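Local coordinates for hemolysin II regulatory protein (Bacillus cereus, PDB 2JJ7) that is a TetR-family transcriptional regulator that probably binds DNA and regulates hemolysin II expression, at residues B[5-8]-B[9-13]; B[144-147]-B[148-151]. All coordinates share one frame; numbering follows the deposited sequence.

Contact 1: B[5-8]-B[9-13]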
loop_
_atom_site.group_PDB
_atom_site.type_symbol
_atom_site.label_atom_id
_atom_site.label_comp_id
_atom_site.label_asym_id
_atom_site.label_seq_id
_atom_site.Cartn_x
_atom_site.Cartn_y
_atom_site.Cartn_z
ATOM N N ARG B 5 -14.440 12.062 36.532
ATOM C CA ARG B 5 -13.704 12.817 35.512
ATOM C C ARG B 5 -12.965 11.880 34.541
ATOM O O ARG B 5 -12.963 12.105 33.328
ATOM C CB ARG B 5 -12.709 13.775 36.183
ATOM C CG ARG B 5 -11.672 14.362 35.238
ATOM C CD ARG B 5 -10.533 15.007 35.993
ATOM N NE ARG B 5 -9.491 15.475 35.084
ATOM C CZ ARG B 5 -8.342 14.842 34.846
ATOM N NH1 ARG B 5 -7.470 15.367 33.997
ATOM N NH2 ARG B 5 -8.059 13.687 35.445
ATOM N N GLU B 6 -12.356 10.830 35.098
ATOM C CA GLU B 6 -11.553 9.861 34.345
ATOM C C GLU B 6 -12.412 9.113 33.322
ATOM O O GLU B 6 -12.029 8.986 32.166
ATOM C CB GLU B 6 -10.852 8.881 35.300
ATOM C CG GLU B 6 -9.772 9.504 36.228
ATOM C CD GLU B 6 -10.300 10.580 37.212
ATOM O OE1 GLU B 6 -11.444 10.478 37.716
ATOM O OE2 GLU B 6 -9.547 11.542 37.492
ATOM N N GLN B 7 -13.583 8.648 33.749
ATOM C CA GLN B 7 -14.546 8.001 32.855
ATOM C C GLN B 7 -15.027 8.904 31.702
ATOM O O GLN B 7 -15.130 8.467 30.556
ATOM C CB GLN B 7 -15.741 7.458 33.653
ATOM C CG GLN B 7 -16.843 6.768 32.815
ATOM C CD GLN B 7 -16.348 5.535 32.054
ATOM O OE1 GLN B 7 -16.668 4.414 32.418
ATOM N NE2 GLN B 7 -15.566 5.747 30.995
ATOM N N THR B 8 -15.317 10.159 32.004
ATOM C CA THR B 8 -15.828 11.071 30.983
ATOM C C THR B 8 -14.764 11.322 29.915
ATOM O O THR B 8 -15.068 11.301 28.714
ATOM C CB THR B 8 -16.325 12.391 31.605
ATOM O OG1 THR B 8 -17.335 12.096 32.573
ATOM C CG2 THR B 8 -16.914 13.312 30.543
ATOM N N MET B 9 -13.525 11.544 30.365
ATOM C CA MET B 9 -12.401 11.763 29.475
ATOM C C MET B 9 -12.120 10.523 28.633
ATOM O O MET B 9 -11.779 10.633 27.455
ATOM C CB MET B 9 -11.159 12.166 30.268
ATOM C CG MET B 9 -11.192 13.618 30.713
ATOM S SD MET B 9 -9.776 14.043 31.719
ATOM C CE MET B 9 -8.559 14.400 30.444
ATOM N N GLU B 10 -12.267 9.350 29.245
ATOM C CA GLU B 10 -12.155 8.093 28.523
ATOM C C GLU B 10 -13.243 7.945 27.458
ATOM O O GLU B 10 -12.945 7.607 26.312
ATOM C CB GLU B 10 -12.196 6.908 29.478
ATOM C CG GLU B 10 -12.319 5.591 28.742
ATOM C CD GLU B 10 -11.538 4.494 29.401
ATOM O OE1 GLU B 10 -11.882 4.131 30.550
ATOM O OE2 GLU B 10 -10.578 4.000 28.769
ATOM N N ASN B 11 -14.492 8.201 27.840
ATOM C CA ASN B 11 -15.582 8.261 26.879
ATOM C C ASN B 11 -15.284 9.195 25.698
ATOM O O ASN B 11 -15.554 8.841 24.545
ATOM C CB ASN B 11 -16.899 8.647 27.565
ATOM C CG ASN B 11 -17.460 7.519 28.408
ATOM O OD1 ASN B 11 -16.968 6.392 28.362
ATOM N ND2 ASN B 11 -18.494 7.815 29.182
ATOM N N ILE B 12 -14.718 10.368 25.986
ATOM C CA ILE B 12 -14.394 11.344 24.940
ATOM C C ILE B 12 -13.282 10.842 24.015
ATOM O O ILE B 12 -13.319 11.084 22.809
ATOM C CB ILE B 12 -14.023 12.730 25.516
ATOM C CG1 ILE B 12 -15.221 13.365 26.252
ATOM C CG2 ILE B 12 -13.516 13.682 24.394
ATOM C CD1 ILE B 12 -14.820 14.489 27.229
ATOM N N LEU B 13 -12.298 10.149 24.588
ATOM C CA LEU B 13 -11.200 9.591 23.811
ATOM C C LEU B 13 -11.632 8.417 22.934
ATOM O O LEU B 13 -11.195 8.320 21.784
ATOM C CB LEU B 13 -10.028 9.207 24.713
ATOM C CG LEU B 13 -9.240 10.410 25.256
ATOM C CD1 LEU B 13 -8.160 9.978 26.243
ATOM C CD2 LEU B 13 -8.643 11.242 24.124
#

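Contact 2: B[144-147]-B[148-151]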
loop_
_atom_site.group_PDB
_atom_site.type_symbol
_atom_site.label_atom_id
_atom_site.label_comp_id
_atom_site.label_asym_id
_atom_site.label_seq_id
_atom_site.Cartn_x
_atom_site.Cartn_y
_atom_site.Cartn_z
ATOM N N PHE B 144 14.298 -7.413 -3.160
ATOM C CA PHE B 144 13.297 -6.432 -3.576
ATOM C C PHE B 144 13.918 -5.400 -4.506
ATOM O O PHE B 144 15.109 -5.134 -4.414
ATOM C CB PHE B 144 12.648 -5.753 -2.344
ATOM C CG PHE B 144 13.634 -5.284 -1.290
ATOM C CD1 PHE B 144 13.766 -5.974 -0.085
ATOM C CD2 PHE B 144 14.400 -4.126 -1.484
ATOM C CE1 PHE B 144 14.686 -5.545 0.909
ATOM C CE2 PHE B 144 15.327 -3.682 -0.506
ATOM C CZ PHE B 144 15.459 -4.390 0.691
ATOM N N PHE B 145 13.116 -4.812 -5.395
ATOM C CA PHE B 145 13.662 -3.888 -6.394
ATOM C C PHE B 145 14.071 -2.524 -5.820
ATOM O O PHE B 145 15.001 -1.885 -6.329
ATOM C CB PHE B 145 12.754 -3.760 -7.646
ATOM C CG PHE B 145 11.498 -2.930 -7.443
ATOM C CD1 PHE B 145 10.363 -3.483 -6.847
ATOM C CD2 PHE B 145 11.435 -1.620 -7.903
ATOM C CE1 PHE B 145 9.174 -2.719 -6.664
ATOM C CE2 PHE B 145 10.270 -0.852 -7.732
ATOM C CZ PHE B 145 9.128 -1.408 -7.112
ATOM N N SER B 146 13.387 -2.097 -4.761
ATOM C CA SER B 146 13.599 -0.779 -4.185
ATOM C C SER B 146 13.176 -0.822 -2.734
ATOM O O SER B 146 12.105 -1.342 -2.407
ATOM C CB SER B 146 12.782 0.271 -4.949
ATOM O OG SER B 146 12.567 1.449 -4.189
ATOM N N ILE B 147 14.035 -0.289 -1.871
ATOM C CA ILE B 147 13.755 -0.221 -0.446
ATOM C C ILE B 147 12.513 0.637 -0.140
ATOM O O ILE B 147 11.679 0.231 0.671
ATOM C CB ILE B 147 14.995 0.233 0.386
ATOM C CG1 ILE B 147 14.635 0.392 1.862
ATOM C CG2 ILE B 147 15.571 1.544 -0.126
ATOM C CD1 ILE B 147 14.623 -0.892 2.610
ATOM N N ASN B 148 12.390 1.800 -0.781
ATOM C CA ASN B 148 11.262 2.700 -0.517
ATOM C C ASN B 148 9.928 2.150 -1.024
ATOM O O ASN B 148 8.894 2.376 -0.413
ATOM C CB ASN B 148 11.509 4.093 -1.107
ATOM C CG ASN B 148 12.634 4.848 -0.392
ATOM O OD1 ASN B 148 12.878 4.669 0.810
ATOM N ND2 ASN B 148 13.314 5.710 -1.132
ATOM N N HIS B 149 9.957 1.419 -2.132
ATOM C CA HIS B 149 8.744 0.837 -2.673
ATOM C C HIS B 149 8.259 -0.291 -1.779
ATOM O O HIS B 149 7.058 -0.438 -1.574
ATOM C CB HIS B 149 8.974 0.364 -4.098
ATOM C CG HIS B 149 9.103 1.486 -5.093
ATOM N ND1 HIS B 149 8.025 2.000 -5.782
ATOM C CD2 HIS B 149 10.184 2.190 -5.513
ATOM C CE1 HIS B 149 8.440 2.957 -6.598
ATOM N NE2 HIS B 149 9.744 3.092 -6.453
ATOM N N THR B 150 9.211 -1.050 -1.222
ATOM C CA THR B 150 8.941 -2.138 -0.293
ATOM C C THR B 150 8.406 -1.612 1.049
ATOM O O THR B 150 7.455 -2.160 1.600
ATOM C CB THR B 150 10.196 -2.999 -0.074
ATOM O OG1 THR B 150 10.688 -3.451 -1.349
ATOM C CG2 THR B 150 9.873 -4.216 0.810
ATOM N N ILE B 151 9.025 -0.553 1.562
ATOM C CA ILE B 151 8.491 0.169 2.717
ATOM C C ILE B 151 7.053 0.609 2.439
ATOM O O ILE B 151 6.169 0.322 3.226
ATOM C CB ILE B 151 9.404 1.367 3.113
ATOM C CG1 ILE B 151 10.741 0.832 3.682
ATOM C CG2 ILE B 151 8.689 2.320 4.112
ATOM C CD1 ILE B 151 11.803 1.869 3.874
HETATM O O HOH W 1 14.213 3.022 -2.789
#

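Contact 1: B[5-8]-B[9-13]
The carbonyl oxygen of Q7 takes the amide of N11 in the shortest backbone bond of this turn, N to O 2.8 Å and nearly straight at 174°. Three more i to i+4 bonds run beside it, M9 N to R5 O, E10 N to E6 O and I12 N to T8 O. On the Q7–N11 face the planes of the two side-chain amides are close to parallel, 21° apart, while the side chains run obliquely past each other. Although Q7 NE2 comes within 3.1 Å of N11 OD1, its hydrogens are poorly directed, so this is close polar contact without a bond.

On another face the extended R5 side chain runs along the helix surface until M9 SD lies over one face of its guanidinium, 3.5 Å from R5 NH1. The sulfur gets there because M9 CG leans beside its own backbone N (chi1 -77°), which turns the chain back along the helix. In the guanidinium plane, at the edge, E6 OE2 receives a weak bond from R5 NH2 at 3.3 Å, part of a salt bridge. I12 CD1 meets T8 CG2 at 4.1 Å.

Beyond this turn, R5 and M9 reach Y47 of helix 41-48, while I12 packs on I33 and A37 of helix 30-37. The arrangement is that of the first helix of a TetR-type DNA-binding domain, whose side chains cover the predicted helix-turn-helix.

Contact 2: B[144-147]-B[148-151]
I147, H149 and T150 carry this turn, each meeting the other half of the stretch in its own way. T150 holds S146 O twice: its N donates at 3.1 Å and its OG1 at 2.8 Å, the two coming from opposite faces of the carbonyl plane. The hydroxyl sits beside its own backbone N (chi1 -55°), which turns it back to S146 O. The F144 side chain crosses that of T150 at about a right angle, F144 CB 3.2 Å from T150 OG1.

H149 offers its CB to the tip of F145, with F145 CZ 3.5 Å from H149 CB; the two rings are oblique, planes at 36°. Its amide N makes a weak capping bond to S146 OG, whose position is less certain. A water also bonds to S146 OG and accepts from N148 N at 3.0 Å, so it takes the N-H of N148.

I147 adds apolar contact, its CG1 lying 3.8 Å from I151 CD1, and its O takes I151 N at 2.9 Å. L133 of helix 129-138 lies against both I147 and T150, L180 against F144 and T150. E22, I109 and F160 of the second subunit pack on F145, H149 and T150 respectively. This is an N-capped helix start, S146 being the N-cap of helix 147-158 in the TetR-like C-terminal domain.

Overall arrangement
From the N terminus, contact 1 comes first, within the opening turns of helix 5-23, and contact 2 follows much later, where the loop after helix 129-138 enters helix 147-158. Each is local, so neither closes a long loop, and they neither nest nor cross but stand in series. They lie on opposite sides of the chain's centre, their own centres 42 Å apart and nearest atoms about 27 Å apart. Contact 1 belongs to the predicted DNA-binding end and sets helix 5-23 against helices 30-37, 41-48 and 51-62. Contact 2 belongs to the C-terminal domain, joining helix 147-158 to helices 129-138 and 169-181 and meeting the second subunit.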